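Local coordinates for fructose-bisphosphate aldolase class I (Thermoproteus tenax, PDB 1W8S), which belongs to the DeoC/LacD family of aldolases and is built on a TIM-barrel fold, at residues T209-D212 with F213-Q216. The protein carries 2 engineered substitutions. Numbering follows the deposited sequence.
Sequences TEED and FLKQ
Asp-212 takes a backbone bond from Gln-216 one turn on, in the opening turns of helix 210-222, which a capping box starts. This helix joins strands 199-202 and 227-230 in a beta-alpha-beta unit of the TIM barrel. Thr-209 is the N-cap: its OG1 accepts from Asp-212 N at 3.1 Å, and Asp-212 OD2 answers with a weak bond from Thr-209 N at 3.4 Å. Asp-212 can reach back because its CG lies beside its own backbone N (chi1 -72°), which turns the carboxylate toward the start of the helix, where the helix dipole and the N-H groups of the first turn would probably stabilise its negative charge.

Three i to i+4 bonds then carry the chain forward. Leu-214 N gives to Glu-210 O at 3.0 Å and is the straightest, with an N-H...O angle of 164°; Lys-215 N and Gln-216 N follow onto Glu-211 O and Asp-212 O.

Glu-211 and Lys-215 lie one turn apart on the exposed side, yet they make no salt bridge: OE2 of Glu-211 and NZ of Lys-215 are 6.5 Å apart, so any attraction between the opposite charges is probably weak. The lysine bends at chi3 and chi4, and it is its aliphatic root that does the touching: Lys-215 CG rests 3.3 Å from Glu-211 O.

The inward side belongs to Phe-213, whose side chain touches Met-201 of strand 199-202 and Phe-243 of helix 240-253, and lies about 6 Å from the bound 1,6-di-O-phosphono-beta-D-fructofuranose. Leu-214 meets Phe-243 and Leu-247 of the same neighbouring helix. Leu-214 CG, anti to the carbonyl carbon (chi1 -75°), leans back along the helix to within 3.7 Å of Glu-210 O.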
loop_
_atom_site.group_PDB
_atom_site.type_symbol
_atom_site.label_atom_id
_atom_site.label_comp_id
_atom_site.label_asym_id
_atom_site.label_seq_id
_atom_site.Cartn_x
_atom_site.Cartn_y
_atom_site.Cartn_z
ATOM N N THR E 209 -44.823 -7.996 -5.821
ATOM C CA THR E 209 -45.559 -8.327 -7.037
ATOM C C THR E 209 -44.814 -7.799 -8.248
ATOM O O THR E 209 -44.041 -6.849 -8.158
ATOM C CB THR E 209 -46.956 -7.698 -7.034
ATOM O OG1 THR E 209 -46.831 -6.272 -7.048
ATOM C CG2 THR E 209 -47.719 -8.027 -5.746
ATOM N N GLU E 210 -45.106 -8.397 -9.397
ATOM C CA GLU E 210 -44.553 -7.919 -10.655
ATOM C C GLU E 210 -45.002 -6.492 -10.900
ATOM O O GLU E 210 -44.241 -5.689 -11.421
ATOM C CB GLU E 210 -44.958 -8.848 -11.810
ATOM C CG GLU E 210 -44.206 -10.167 -11.704
ATOM C CD GLU E 210 -44.495 -11.145 -12.812
ATOM O OE1 GLU E 210 -45.438 -10.928 -13.606
ATOM O OE2 GLU E 210 -43.755 -12.150 -12.869
ATOM N N GLU E 211 -46.227 -6.169 -10.486
ATOM C CA GLU E 211 -46.754 -4.833 -10.709
ATOM C C GLU E 211 -45.971 -3.769 -9.939
ATOM O O GLU E 211 -45.818 -2.669 -10.430
ATOM C CB GLU E 211 -48.254 -4.761 -10.365
ATOM C CG GLU E 211 -48.968 -3.561 -10.974
ATOM C CD GLU E 211 -48.955 -3.588 -12.498
ATOM O OE1 GLU E 211 -49.362 -4.627 -13.089
ATOM O OE2 GLU E 211 -48.540 -2.574 -13.101
ATOM N N ASP E 212 -45.473 -4.097 -8.748
ATOM C CA ASP E 212 -44.712 -3.153 -7.945
ATOM C C ASP E 212 -43.460 -2.790 -8.742
ATOM O O ASP E 212 -43.100 -1.632 -8.812
ATOM C CB ASP E 212 -44.251 -3.739 -6.606
ATOM C CG ASP E 212 -45.364 -3.940 -5.605
ATOM O OD1 ASP E 212 -46.427 -3.270 -5.679
ATOM O OD2 ASP E 212 -45.259 -4.784 -4.688
ATOM N N PHE E 213 -42.791 -3.791 -9.318
ATOM C CA PHE E 213 -41.596 -3.524 -10.123
ATOM C C PHE E 213 -41.855 -2.709 -11.390
ATOM O O PHE E 213 -41.094 -1.804 -11.719
ATOM C CB PHE E 213 -40.858 -4.803 -10.506
ATOM C CG PHE E 213 -39.493 -4.527 -11.029
ATOM C CD1 PHE E 213 -38.551 -3.913 -10.218
ATOM C CD2 PHE E 213 -39.154 -4.817 -12.348
ATOM C CE1 PHE E 213 -37.265 -3.609 -10.709
ATOM C CE2 PHE E 213 -37.852 -4.512 -12.833
ATOM C CZ PHE E 213 -36.944 -3.910 -12.031
ATOM N N LEU E 214 -42.914 -3.038 -12.115
ATOM C CA LEU E 214 -43.247 -2.308 -13.333
ATOM C C LEU E 214 -43.536 -0.835 -13.020
ATOM O O LEU E 214 -43.213 0.040 -13.806
ATOM C CB LEU E 214 -44.458 -2.953 -14.041
ATOM C CG LEU E 214 -44.193 -4.262 -14.786
ATOM C CD1 LEU E 214 -45.502 -4.928 -15.211
ATOM C CD2 LEU E 214 -43.286 -4.038 -15.999
ATOM N N LYS E 215 -44.150 -0.583 -11.864
ATOM C CA LYS E 215 -44.481 0.771 -11.422
ATOM C C LYS E 215 -43.227 1.568 -11.067
ATOM O O LYS E 215 -43.164 2.768 -11.311
ATOM C CB LYS E 215 -45.444 0.725 -10.217
ATOM C CG LYS E 215 -46.890 0.396 -10.584
ATOM C CD LYS E 215 -47.911 0.994 -9.600
ATOM C CE LYS E 215 -48.384 2.392 -10.072
ATOM N NZ LYS E 215 -47.209 3.257 -10.514
ATOM N N GLN E 216 -42.227 0.911 -10.481
ATOM C CA GLN E 216 -40.947 1.553 -10.243
ATOM C C GLN E 216 -40.257 1.888 -11.569
ATOM O O GLN E 216 -39.749 2.986 -11.736
ATOM C CB GLN E 216 -40.012 0.665 -9.412
ATOM C CG GLN E 216 -40.459 0.482 -7.974
ATOM C CD GLN E 216 -39.642 -0.563 -7.212
ATOM O OE1 GLN E 216 -38.960 -1.397 -7.811
ATOM N NE2 GLN E 216 -39.719 -0.518 -5.891
#